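Local coordinates for N-terminal cyanobactin protease (Planktothrix agardhii NIES-596, PDB 4H6W), which probably acts as a subtilisin-like serine protease in maturation of the prenylagaramide cyanobactins, here seen as the protease part of a longer protein, at residues Asp284-Glu287 with His288-Glu292; Ile143-Cys146 with Gln147-Val151; Lys101-Gln104 with Leu105-Ser108; Lys247-Pro250 with Gln251-Lys254. All blocks are in the same frame, centred on the assembly; numbering follows the deposited sequence.

Interaction 1 (Asp284-Glu287 with His288-Glu292)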
ATOM      1  N   ASP A 284      -9.488 -15.073  -3.349  1.00 33.66           N
ATOM      2  CA  ASP A 284      -8.519 -15.856  -4.088  1.00 33.65           C
ATOM      3  C   ASP A 284      -7.088 -15.702  -3.547  1.00 32.64           C
ATOM      4  O   ASP A 284      -6.341 -16.684  -3.519  1.00 31.40           O
ATOM      5  CB  ASP A 284      -8.620 -15.525  -5.571  1.00 37.33           C
ATOM      6  CG  ASP A 284      -9.957 -15.953  -6.180  1.00 40.23           C
ATOM      7  OD1 ASP A 284     -10.735 -16.675  -5.511  1.00 44.76           O
ATOM      8  OD2 ASP A 284     -10.240 -15.575  -7.337  1.00 42.36           O
ATOM      9  N   ALA A 285      -6.730 -14.502  -3.076  1.00 30.46           N
ATOM     10  CA  ALA A 285      -5.449 -14.297  -2.377  1.00 30.64           C
ATOM     11  C   ALA A 285      -5.285 -15.210  -1.160  1.00 30.40           C
ATOM     12  O   ALA A 285      -4.242 -15.854  -0.971  1.00 30.10           O
ATOM     13  CB  ALA A 285      -5.284 -12.841  -1.984  1.00 31.02           C
ATOM     14  N   ILE A 286      -6.327 -15.280  -0.335  1.00 32.16           N
ATOM     15  CA  ILE A 286      -6.358 -16.219   0.795  1.00 30.35           C
ATOM     16  C   ILE A 286      -6.139 -17.655   0.301  1.00 30.64           C
ATOM     17  O   ILE A 286      -5.287 -18.383   0.826  1.00 30.52           O
ATOM     18  CB  ILE A 286      -7.696 -16.100   1.559  1.00 30.66           C
ATOM     19  CG1 ILE A 286      -7.843 -14.676   2.108  1.00 29.90           C
ATOM     20  CG2 ILE A 286      -7.796 -17.160   2.662  1.00 28.69           C
ATOM     21  CD1 ILE A 286      -9.253 -14.266   2.496  1.00 31.53           C
ATOM     22  N   GLU A 287      -6.899 -18.041  -0.727  1.00 31.74           N
ATOM     23  CA  GLU A 287      -6.830 -19.386  -1.282  1.00 33.31           C
ATOM     24  C   GLU A 287      -5.419 -19.720  -1.753  1.00 33.48           C
ATOM     25  O   GLU A 287      -4.895 -20.765  -1.398  1.00 34.71           O
ATOM     26  CB  GLU A 287      -7.838 -19.563  -2.417  1.00 35.80           C
ATOM     27  CG  GLU A 287      -7.913 -20.988  -2.954  1.00 40.45           C
ATOM     28  CD  GLU A 287      -9.112 -21.235  -3.866  1.00 45.26           C
ATOM     29  OE1 GLU A 287     -10.275 -21.014  -3.428  1.00 47.89           O
ATOM     30  OE2 GLU A 287      -8.898 -21.675  -5.020  1.00 45.57           O
ATOM     31  N   HIS A 288      -4.806 -18.822  -2.529  1.00 31.63           N
ATOM     32  CA  HIS A 288      -3.442 -19.013  -2.997  1.00 31.21           C
ATOM     33  C   HIS A 288      -2.381 -19.068  -1.896  1.00 33.21           C
ATOM     34  O   HIS A 288      -1.385 -19.771  -2.029  1.00 31.20           O
ATOM     35  CB  HIS A 288      -3.085 -17.935  -4.004  1.00 32.29           C
ATOM     36  CG  HIS A 288      -3.572 -18.229  -5.384  1.00 33.29           C
ATOM     37  ND1 HIS A 288      -4.066 -17.257  -6.220  1.00 34.24           N
ATOM     38  CD2 HIS A 288      -3.656 -19.393  -6.068  1.00 34.06           C
ATOM     39  CE1 HIS A 288      -4.429 -17.808  -7.363  1.00 36.78           C
ATOM     40  NE2 HIS A 288      -4.193 -19.104  -7.296  1.00 36.06           N
ATOM     41  N   LEU A 289      -2.591 -18.314  -0.817  1.00 34.84           N
ATOM     42  CA  LEU A 289      -1.616 -18.229   0.260  1.00 33.71           C
ATOM     43  C   LEU A 289      -1.740 -19.383   1.243  1.00 36.39           C
ATOM     44  O   LEU A 289      -0.744 -20.012   1.624  1.00 35.55           O
ATOM     45  CB  LEU A 289      -1.784 -16.910   0.991  1.00 33.09           C
ATOM     46  CG  LEU A 289      -0.886 -16.665   2.202  1.00 33.82           C
ATOM     47  CD1 LEU A 289       0.564 -16.506   1.758  1.00 31.46           C
ATOM     48  CD2 LEU A 289      -1.390 -15.435   2.970  1.00 32.60           C
ATOM     49  N   THR A 290      -2.966 -19.650   1.661  1.00 38.60           N
ATOM     50  CA  THR A 290      -3.233 -20.718   2.612  1.00 44.29           C
ATOM     51  C   THR A 290      -3.836 -21.883   1.844  1.00 48.50           C
ATOM     52  O   THR A 290      -3.857 -21.902   0.608  1.00 54.61           O
ATOM     53  CB  THR A 290      -4.228 -20.242   3.700  1.00 46.64           C
ATOM     54  OG1 THR A 290      -5.538 -20.059   3.130  1.00 43.39           O
ATOM     55  CG2 THR A 290      -3.753 -18.916   4.326  1.00 43.68           C
ATOM     56  N   GLY A 291      -4.363 -22.866   2.536  1.00 48.16           N
ATOM     57  CA  GLY A 291      -5.135 -23.821   1.763  1.00 53.96           C
ATOM     58  C   GLY A 291      -6.526 -23.326   1.384  1.00 49.41           C
ATOM     59  O   GLY A 291      -7.059 -23.738   0.374  1.00 46.06           O
ATOM     60  N   GLU A 292      -7.078 -22.416   2.188  1.00 51.43           N
ATOM     61  CA  GLU A 292      -8.526 -22.281   2.398  1.00 50.83           C
ATOM     62  C   GLU A 292      -9.327 -21.617   1.303  1.00 48.31           C
ATOM     63  O   GLU A 292      -8.844 -20.710   0.642  1.00 45.45           O
ATOM     64  CB  GLU A 292      -8.798 -21.498   3.683  1.00 57.59           C
ATOM     65  CG  GLU A 292      -8.268 -22.102   4.965  1.00 65.09           C
ATOM     66  CD  GLU A 292      -8.447 -21.150   6.139  1.00 75.06           C
ATOM     67  OE1 GLU A 292      -9.597 -20.979   6.608  1.00 78.08           O
ATOM     68  OE2 GLU A 292      -7.437 -20.564   6.588  1.00 76.28           O
TER
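The carbonyl oxygen of Ile286 is gripped twice by Thr290, a compact example of how a threonine can close a helix. Thr290 N donates to Ile286 O over 2.8 Å, nearly in line with the carbonyl bond, while Thr290 OG1 donates to the same oxygen from 2.9 Å, standing well above the carbonyl plane. The hydroxyl can fold back this far because chi1 of 70° sets OG1 between the backbone N and the carbonyl carbon. It then serves a second time, accepting from Glu292 N at 3.0 Å in an ST turn, which bends the chain just past the end of helix 282-289. The Ile286 and Thr290 side chains run side by side, with Ile286 CG2 3.7 Å from Thr290 OG1. Upstream the helix pattern is regular: His288 N reaches Asp284 O at 2.8 Å, and Leu289 N bonds to Ala285 O at 3.0 Å. As the chain doubles back, Glu292 O comes within 3.1 Å of Glu287 CA in a CA-H...O contact, and the Glu292 carboxylate forms a salt bridge with Arg244. Ile286 itself packs on Leu237 and Leu240 of helix 223-243. Placing a valine at Thr290 would probably leave Glu292 N without its acceptor and Ile286 O with one grip fewer, so that the turn would be less firmly held. Because the hydroxyl both gives and takes a hydrogen bond, one buried side chain satisfies a carbonyl at the helix end and an amide of the turn beyond it.

Interaction 2 (Ile143-Cys146 with Gln147-Val151)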
ATOM      1  N   ILE A 143      15.861  -1.564  -1.522  1.00 30.72           N
ATOM      2  CA  ILE A 143      15.006  -2.648  -1.988  1.00 32.08           C
ATOM      3  C   ILE A 143      15.713  -4.001  -1.801  1.00 35.17           C
ATOM      4  O   ILE A 143      15.080  -5.009  -1.456  1.00 37.49           O
ATOM      5  CB  ILE A 143      14.612  -2.442  -3.470  1.00 32.35           C
ATOM      6  CG1 ILE A 143      14.013  -1.039  -3.709  1.00 31.98           C
ATOM      7  CG2 ILE A 143      13.692  -3.559  -3.956  1.00 31.02           C
ATOM      8  CD1 ILE A 143      12.811  -0.692  -2.840  1.00 34.79           C
ATOM      9  N   GLN A 144      17.026  -4.020  -2.022  1.00 35.21           N
ATOM     10  CA  GLN A 144      17.832  -5.204  -1.742  1.00 37.39           C
ATOM     11  C   GLN A 144      17.800  -5.586  -0.268  1.00 34.67           C
ATOM     12  O   GLN A 144      17.708  -6.767   0.064  1.00 34.32           O
ATOM     13  CB  GLN A 144      19.275  -4.995  -2.187  1.00 40.44           C
ATOM     14  CG  GLN A 144      19.448  -5.056  -3.695  1.00 45.68           C
ATOM     15  CD  GLN A 144      20.868  -4.746  -4.144  1.00 48.21           C
ATOM     16  OE1 GLN A 144      21.821  -4.796  -3.356  1.00 48.77           O
ATOM     17  NE2 GLN A 144      21.014  -4.431  -5.423  1.00 47.70           N
ATOM     18  N   LEU A 145      17.876  -4.584   0.605  1.00 33.05           N
ATOM     19  CA  LEU A 145      17.778  -4.798   2.041  1.00 31.87           C
ATOM     20  C   LEU A 145      16.452  -5.480   2.399  1.00 31.93           C
ATOM     21  O   LEU A 145      16.431  -6.425   3.196  1.00 30.64           O
ATOM     22  CB  LEU A 145      17.930  -3.477   2.803  1.00 31.61           C
ATOM     23  CG  LEU A 145      17.962  -3.565   4.335  1.00 32.83           C
ATOM     24  CD1 LEU A 145      19.298  -4.111   4.813  1.00 33.08           C
ATOM     25  CD2 LEU A 145      17.679  -2.222   4.976  1.00 31.84           C
ATOM     26  N   CYS A 146      15.363  -5.017   1.785  1.00 31.00           N
ATOM     27  CA  CYS A 146      14.033  -5.605   1.997  1.00 31.75           C
ATOM     28  C   CYS A 146      13.968  -7.056   1.554  1.00 32.93           C
ATOM     29  O   CYS A 146      13.384  -7.892   2.248  1.00 32.26           O
ATOM     30  CB  CYS A 146      12.963  -4.816   1.235  1.00 31.62           C
ATOM     31  SG  CYS A 146      12.694  -3.147   1.842  1.00 31.44           S
ATOM     32  N   GLN A 147      14.540  -7.340   0.379  1.00 35.04           N
ATOM     33  CA  GLN A 147      14.609  -8.710  -0.136  1.00 37.34           C
ATOM     34  C   GLN A 147      15.302  -9.617   0.866  1.00 38.66           C
ATOM     35  O   GLN A 147      14.820 -10.702   1.162  1.00 36.92           O
ATOM     36  CB  GLN A 147      15.353  -8.764  -1.470  1.00 36.73           C
ATOM     37  CG  GLN A 147      15.559 -10.170  -2.015  1.00 36.87           C
ATOM     38  CD  GLN A 147      14.267 -10.812  -2.493  1.00 38.49           C
ATOM     39  OE1 GLN A 147      13.375 -10.129  -3.021  1.00 39.45           O
ATOM     40  NE2 GLN A 147      14.157 -12.127  -2.317  1.00 35.12           N
ATOM     41  N   GLU A 148      16.426  -9.149   1.399  1.00 42.37           N
ATOM     42  CA  GLU A 148      17.229  -9.938   2.330  1.00 45.30           C
ATOM     43  C   GLU A 148      16.555 -10.179   3.677  1.00 44.09           C
ATOM     44  O   GLU A 148      16.868 -11.157   4.360  1.00 46.74           O
ATOM     45  CB  GLU A 148      18.606  -9.307   2.519  1.00 47.57           C
ATOM     46  CG  GLU A 148      19.455  -9.352   1.255  1.00 55.91           C
ATOM     47  CD  GLU A 148      20.699  -8.476   1.316  1.00 62.20           C
ATOM     48  OE1 GLU A 148      20.784  -7.575   2.191  1.00 62.87           O
ATOM     49  OE2 GLU A 148      21.598  -8.687   0.469  1.00 63.50           O
ATOM     50  N   ASN A 149      15.647  -9.290   4.064  1.00 40.54           N
ATOM     51  CA  ASN A 149      15.018  -9.374   5.389  1.00 38.26           C
ATOM     52  C   ASN A 149      13.553  -9.781   5.314  1.00 35.80           C
ATOM     53  O   ASN A 149      12.840  -9.728   6.315  1.00 33.26           O
ATOM     54  CB  ASN A 149      15.149  -8.043   6.140  1.00 39.76           C
ATOM     55  CG  ASN A 149      16.545  -7.807   6.686  1.00 42.14           C
ATOM     56  OD1 ASN A 149      16.773  -7.913   7.893  1.00 43.22           O
ATOM     57  ND2 ASN A 149      17.488  -7.475   5.803  1.00 42.68           N
ATOM     58  N   ASN A 150      13.118 -10.175   4.116  1.00 35.24           N
ATOM     59  CA  ASN A 150      11.722 -10.517   3.833  1.00 32.74           C
ATOM     60  C   ASN A 150      10.727  -9.437   4.270  1.00 32.37           C
ATOM     61  O   ASN A 150       9.772  -9.715   5.005  1.00 33.93           O
ATOM     62  CB  ASN A 150      11.351 -11.876   4.436  1.00 32.44           C
ATOM     63  CG  ASN A 150      10.145 -12.499   3.761  1.00 35.33           C
ATOM     64  OD1 ASN A 150       9.498 -11.877   2.901  1.00 35.51           O
ATOM     65  ND2 ASN A 150       9.820 -13.732   4.151  1.00 35.22           N
ATOM     66  N   VAL A 151      10.972  -8.205   3.826  1.00 30.48           N
ATOM     67  CA  VAL A 151      10.044  -7.090   4.017  1.00 29.31           C
ATOM     68  C   VAL A 151       9.434  -6.781   2.664  1.00 29.74           C
ATOM     69  O   VAL A 151      10.159  -6.652   1.685  1.00 29.09           O
ATOM     70  CB  VAL A 151      10.766  -5.827   4.535  1.00 28.23           C
ATOM     71  CG1 VAL A 151       9.802  -4.667   4.696  1.00 27.72           C
ATOM     72  CG2 VAL A 151      11.478  -6.121   5.842  1.00 27.42           C
TER
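Ile143 O accepts from Gln147 N at 3.0 Å, an ordinary helical bond near the end of helix 137-148, and the Ile143 side chain leans on Leu171 and Val174. One residue on, Gln144 O takes the amide of Glu148, and Glu148 CG lies 3.3 Å from that oxygen. At Leu145 the pattern changes. Its carbonyl is held chiefly by a side chain, Asn149 ND2 donating to Leu145 O over 3.0 Å from a position tilted off the carbonyl plane, while the backbone bond from Asn149 N is weak. With CG beside its own backbone N (chi1 -75°), the Asn149 amide turns back over the last turn, and its ND2 also passes Leu145 CD1. Cys146 O ends the walk with two donors on opposite faces of its plane: Asn149 N at 3.2 Å, and Val151 N at 2.9 Å in an almost straight bond of 172°. The bond from Val151, the weak one from Asn150 N to Gln147 O and the left-handed backbone of Asn150 make this a Schellman motif. The apolar contact that usually goes with it is present, Cys146 CB and Val151 CB standing 4.1 Å apart, both side chains against Ile122 of strand 121-124. The helix thus ends with its last carbonyls engaged by an asparagine amide and by reversed backbone amides, and the reversal aims the chain straight into strand 152-156.

Interaction 3 (Lys101-Gln104 with Leu105-Ser108); sequences KLSQ and LDLS
Ser103 caps the amide of Asp106, a side-chain N-cap that starts helix 104-116 of the subtilisin-like domain, and Leu102 with Leu107 adds a hydrophobic staple across the same turn. Ser103 OG lies opposite its own backbone N (chi1 155°), which swings it under the first turn to accept from Asp106 N at 3.2 Å, with a nearly straight angle of 173°. The Asp106 carboxylate lies alongside: its CG sits next to its own backbone N, and OD2 makes a van der Waals contact 3.4 Å from Ser103 CB, while OD1 forms a salt bridge with Arg109. In the staple, both leucines carry CG anti to the backbone N, and the two side chains meet at an angle through Leu102 CD2 and Leu107 CD2, 3.7 Å apart. Leu107 also lies on Leu139 of helix 137-148, and the side chain of Leu102 is about 8 Å from that of Asp29, predicted to belong to the charge relay system. Leu107 N bonds to Ser103 O, and Ser108 N to Gln104 O, beginning the helical series. Ser108, packed on Ala142, turns OG between its backbone N and carbonyl carbon, where it donates to Leu105 O at 2.7 Å.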
ATOM      1  N   LYS A 101       7.289  16.220  -3.369  1.00 79.51           N
ATOM      2  CA  LYS A 101       8.448  15.669  -4.069  1.00 72.39           C
ATOM      3  C   LYS A 101       9.444  14.965  -3.155  1.00 65.89           C
ATOM      4  O   LYS A 101       9.700  15.360  -2.018  1.00 58.56           O
ATOM      5  CB  LYS A 101       9.104  16.639  -5.065  1.00 75.41           C
ATOM      6  CG  LYS A 101       9.498  18.005  -4.545  1.00 84.58           C
ATOM      7  CD  LYS A 101       9.975  18.843  -5.722  1.00 94.42           C
ATOM      8  CE  LYS A 101      10.775  20.064  -5.297  1.00100.36           C
ATOM      9  NZ  LYS A 101      11.800  20.418  -6.323  1.00 95.55           N
ATOM     10  N   LEU A 102       9.988  13.893  -3.697  1.00 63.89           N
ATOM     11  CA  LEU A 102      10.674  12.893  -2.929  1.00 62.39           C
ATOM     12  C   LEU A 102      12.112  12.786  -3.413  1.00 58.85           C
ATOM     13  O   LEU A 102      12.364  12.588  -4.605  1.00 60.60           O
ATOM     14  CB  LEU A 102       9.940  11.572  -3.164  1.00 63.04           C
ATOM     15  CG  LEU A 102      10.463  10.256  -2.622  1.00 65.55           C
ATOM     16  CD1 LEU A 102       9.882  10.031  -1.240  1.00 67.20           C
ATOM     17  CD2 LEU A 102      10.046   9.140  -3.562  1.00 64.66           C
ATOM     18  N   SER A 103      13.055  12.947  -2.498  1.00 54.02           N
ATOM     19  CA  SER A 103      14.436  12.597  -2.784  1.00 50.71           C
ATOM     20  C   SER A 103      14.569  11.078  -2.708  1.00 51.54           C
ATOM     21  O   SER A 103      14.054  10.436  -1.780  1.00 48.06           O
ATOM     22  CB  SER A 103      15.375  13.254  -1.781  1.00 50.31           C
ATOM     23  OG  SER A 103      16.583  12.522  -1.669  1.00 51.88           O
ATOM     24  N   GLN A 104      15.253  10.499  -3.689  1.00 50.12           N
ATOM     25  CA  GLN A 104      15.502   9.070  -3.656  1.00 47.45           C
ATOM     26  C   GLN A 104      16.402   8.708  -2.482  1.00 47.27           C
ATOM     27  O   GLN A 104      16.189   7.675  -1.822  1.00 45.85           O
ATOM     28  CB  GLN A 104      16.039   8.560  -4.999  1.00 44.57           C
ATOM     29  CG  GLN A 104      14.909   8.126  -5.925  1.00 42.51           C
ATOM     30  CD  GLN A 104      15.342   7.953  -7.365  1.00 40.75           C
ATOM     31  OE1 GLN A 104      15.075   8.817  -8.204  1.00 42.15           O
ATOM     32  NE2 GLN A 104      16.013   6.844  -7.663  1.00 37.32           N
ATOM     33  N   LEU A 105      17.371   9.578  -2.190  1.00 48.33           N
ATOM     34  CA  LEU A 105      18.276   9.363  -1.049  1.00 48.15           C
ATOM     35  C   LEU A 105      17.509   9.278   0.269  1.00 44.39           C
ATOM     36  O   LEU A 105      17.678   8.320   1.022  1.00 46.50           O
ATOM     37  CB  LEU A 105      19.386  10.426  -0.988  1.00 51.09           C
ATOM     38  CG  LEU A 105      20.363  10.277   0.195  1.00 54.48           C
ATOM     39  CD1 LEU A 105      21.252   9.043   0.074  1.00 52.78           C
ATOM     40  CD2 LEU A 105      21.205  11.534   0.375  1.00 56.97           C
ATOM     41  N   ASP A 106      16.655  10.262   0.528  1.00 42.58           N
ATOM     42  CA  ASP A 106      15.802  10.265   1.727  1.00 45.28           C
ATOM     43  C   ASP A 106      14.882   9.057   1.837  1.00 42.97           C
ATOM     44  O   ASP A 106      14.664   8.543   2.942  1.00 40.66           O
ATOM     45  CB  ASP A 106      14.955  11.534   1.791  1.00 52.44           C
ATOM     46  CG  ASP A 106      15.799  12.789   1.859  1.00 62.10           C
ATOM     47  OD1 ASP A 106      16.995  12.679   2.215  1.00 67.26           O
ATOM     48  OD2 ASP A 106      15.272  13.883   1.553  1.00 66.60           O
ATOM     49  N   LEU A 107      14.333   8.621   0.701  1.00 38.96           N
ATOM     50  CA  LEU A 107      13.447   7.474   0.686  1.00 36.05           C
ATOM     51  C   LEU A 107      14.201   6.205   1.060  1.00 37.44           C
ATOM     52  O   LEU A 107      13.720   5.387   1.847  1.00 39.72           O
ATOM     53  CB  LEU A 107      12.793   7.302  -0.683  1.00 34.32           C
ATOM     54  CG  LEU A 107      11.902   6.063  -0.796  1.00 32.18           C
ATOM     55  CD1 LEU A 107      10.760   6.109   0.229  1.00 29.43           C
ATOM     56  CD2 LEU A 107      11.393   5.912  -2.215  1.00 30.74           C
ATOM     57  N   SER A 108      15.384   6.037   0.489  1.00 37.39           N
ATOM     58  CA  SER A 108      16.201   4.891   0.806  1.00 36.03           C
ATOM     59  C   SER A 108      16.580   4.900   2.292  1.00 35.67           C
ATOM     60  O   SER A 108      16.700   3.841   2.911  1.00 35.96           O
ATOM     61  CB  SER A 108      17.440   4.860  -0.092  1.00 37.10           C
ATOM     62  OG  SER A 108      18.372   5.845   0.300  1.00 38.16           O
TER

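Interaction 4 (Lys247-Pro250 with Gln251-Lys254); sequences KPDP and QKVK
Asp249 meets Lys252 three residues on, capping the start of helix 250-259 with its carboxylate. The capping bond itself is weak, Lys252 N lying 3.4 Å from Asp249 OD1, whereas Val253 N bonds firmly to Asp249 O at 2.9 Å, in the carbonyl plane. Since CG stands anti to the backbone N (chi1 -165°), the carboxylate faces the first turn, where it crosses the Lys252 chain at about a right angle, with Asp249 OD2 3.6 Å from Lys252 CG. The bent lysine then brings NZ to 3.9 Å from Asp249 OD2, a long salt bridge. A water fills out this arrangement, donating to Asp249 OD2 at 2.5 Å and accepting from Lys252 NZ at 2.9 Å; Lys247 NZ adds a weak third bond to it. Further out, Asn150 fixes the cap: its ND2 donates to Asp249 OD1, and its OD1 accepts from Gln251 N. Asp249 N is held in turn by Gln241 OE1. With an alanine in place of Asp249, the Lys252 ammonium group and Asn150 ND2 would probably lose their carboxylate partner, and the first turn its side-chain cap. Around this turn, Pro250 touches both Leu238 of helix 223-243 and Leu152 of strand 152-156, while Lys252 and Val253 pack against Leu289 of helix 282-289.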
ATOM      1  N   LYS A 247       4.271 -19.367   9.610  1.00 50.70           N
ATOM      2  CA  LYS A 247       5.161 -18.193   9.708  1.00 50.90           C
ATOM      3  C   LYS A 247       4.694 -17.060   8.772  1.00 46.14           C
ATOM      4  O   LYS A 247       4.403 -17.297   7.600  1.00 46.98           O
ATOM      5  CB  LYS A 247       6.628 -18.559   9.454  1.00 55.01           C
ATOM      6  CG  LYS A 247       6.830 -19.878   8.721  1.00 68.58           C
ATOM      7  CD  LYS A 247       8.276 -20.096   8.276  1.00 76.37           C
ATOM      8  CE  LYS A 247       8.417 -21.396   7.487  1.00 84.48           C
ATOM      9  NZ  LYS A 247       9.285 -21.256   6.275  1.00 58.13           N
ATOM     10  N   PRO A 248       4.586 -15.831   9.297  1.00 41.17           N
ATOM     11  CA  PRO A 248       4.223 -14.731   8.410  1.00 39.14           C
ATOM     12  C   PRO A 248       5.306 -14.568   7.342  1.00 38.44           C
ATOM     13  O   PRO A 248       6.476 -14.426   7.679  1.00 40.02           O
ATOM     14  CB  PRO A 248       4.174 -13.515   9.354  1.00 38.34           C
ATOM     15  CG  PRO A 248       5.025 -13.889  10.525  1.00 39.55           C
ATOM     16  CD  PRO A 248       4.870 -15.375  10.674  1.00 40.76           C
ATOM     17  N   ASP A 249       4.932 -14.628   6.066  1.00 37.87           N
ATOM     18  CA  ASP A 249       5.905 -14.546   4.977  1.00 34.27           C
ATOM     19  C   ASP A 249       5.511 -13.504   3.913  1.00 33.79           C
ATOM     20  O   ASP A 249       4.762 -13.817   2.975  1.00 33.87           O
ATOM     21  CB  ASP A 249       6.076 -15.923   4.350  1.00 37.32           C
ATOM     22  CG  ASP A 249       7.312 -16.026   3.454  1.00 41.55           C
ATOM     23  OD1 ASP A 249       7.808 -14.996   2.919  1.00 43.52           O
ATOM     24  OD2 ASP A 249       7.777 -17.169   3.271  1.00 42.90           O
ATOM     25  N   PRO A 250       6.020 -12.258   4.047  1.00 31.86           N
ATOM     26  CA  PRO A 250       5.579 -11.165   3.155  1.00 32.08           C
ATOM     27  C   PRO A 250       5.895 -11.365   1.675  1.00 32.74           C
ATOM     28  O   PRO A 250       5.154 -10.867   0.822  1.00 36.16           O
ATOM     29  CB  PRO A 250       6.306  -9.941   3.708  1.00 29.87           C
ATOM     30  CG  PRO A 250       6.561 -10.295   5.136  1.00 30.21           C
ATOM     31  CD  PRO A 250       6.903 -11.754   5.109  1.00 30.04           C
ATOM     32  N   GLN A 251       6.965 -12.091   1.367  1.00 32.57           N
ATOM     33  CA  GLN A 251       7.247 -12.440  -0.027  1.00 33.09           C
ATOM     34  C   GLN A 251       6.242 -13.468  -0.575  1.00 32.39           C
ATOM     35  O   GLN A 251       5.867 -13.387  -1.734  1.00 33.01           O
ATOM     36  CB  GLN A 251       8.706 -12.874  -0.217  1.00 32.02           C
ATOM     37  CG  GLN A 251       9.647 -11.679  -0.335  1.00 32.51           C
ATOM     38  CD  GLN A 251      11.067 -11.940   0.146  1.00 34.24           C
ATOM     39  OE1 GLN A 251      11.483 -13.088   0.352  1.00 36.03           O
ATOM     40  NE2 GLN A 251      11.828 -10.864   0.325  1.00 33.97           N
ATOM     41  N   LYS A 252       5.792 -14.403   0.268  1.00 33.28           N
ATOM     42  CA  LYS A 252       4.689 -15.308  -0.087  1.00 32.83           C
ATOM     43  C   LYS A 252       3.428 -14.499  -0.315  1.00 30.90           C
ATOM     44  O   LYS A 252       2.651 -14.779  -1.224  1.00 31.23           O
ATOM     45  CB  LYS A 252       4.393 -16.324   1.022  1.00 36.82           C
ATOM     46  CG  LYS A 252       5.083 -17.675   0.934  1.00 42.49           C
ATOM     47  CD  LYS A 252       4.064 -18.771   1.250  1.00 49.79           C
ATOM     48  CE  LYS A 252       4.518 -19.742   2.347  1.00 56.92           C
ATOM     49  NZ  LYS A 252       5.865 -20.379   2.161  1.00 53.65           N
ATOM     50  N   VAL A 253       3.214 -13.490   0.516  1.00 29.61           N
ATOM     51  CA  VAL A 253       1.986 -12.704   0.406  1.00 29.69           C
ATOM     52  C   VAL A 253       1.957 -11.899  -0.892  1.00 29.92           C
ATOM     53  O   VAL A 253       0.919 -11.858  -1.576  1.00 30.57           O
ATOM     54  CB  VAL A 253       1.731 -11.840   1.658  1.00 28.53           C
ATOM     55  CG1 VAL A 253       0.552 -10.913   1.447  1.00 26.92           C
ATOM     56  CG2 VAL A 253       1.513 -12.736   2.877  1.00 27.31           C
ATOM     57  N   LYS A 254       3.095 -11.306  -1.260  1.00 30.13           N
ATOM     58  CA  LYS A 254       3.189 -10.590  -2.543  1.00 30.75           C
ATOM     59  C   LYS A 254       2.712 -11.461  -3.721  1.00 29.78           C
ATOM     60  O   LYS A 254       1.870 -11.043  -4.512  1.00 29.94           O
ATOM     61  CB  LYS A 254       4.615 -10.106  -2.797  1.00 31.23           C
ATOM     62  CG  LYS A 254       4.810  -9.412  -4.139  1.00 33.32           C
ATOM     63  CD  LYS A 254       6.247  -8.961  -4.346  1.00 35.03           C
ATOM     64  CE  LYS A 254       7.208 -10.122  -4.580  1.00 34.83           C
ATOM     65  NZ  LYS A 254       7.238 -10.547  -6.007  1.00 34.92           N
TER
HETATM   66  O   HOH W   1       7.067 -19.252   4.553  1.00 39.12           O

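How the interactions relate
Along the chain the order is interaction 3, 2, 4, 1: a helix start, a helix end, another start, another end. Interactions 2 and 4 touch, their centres about 12 Å apart, so that the end of helix 137-148 is tied to the beginning of helix 250-259. Interaction 4 is equally near interaction 1 and touches it through the packing of helices 250-259 and 282-289, which follow each other in sequence. Interaction 3, on helix 104-116, which packs beside helix 137-148, lies about 18 Å from interaction 2 and about 35 Å from interaction 1 between centres. Contacts 2, 4 and 1 thus join three helix ends of the subtilisin-like domain, built round a parallel sheet, while interaction 3 touches none of them.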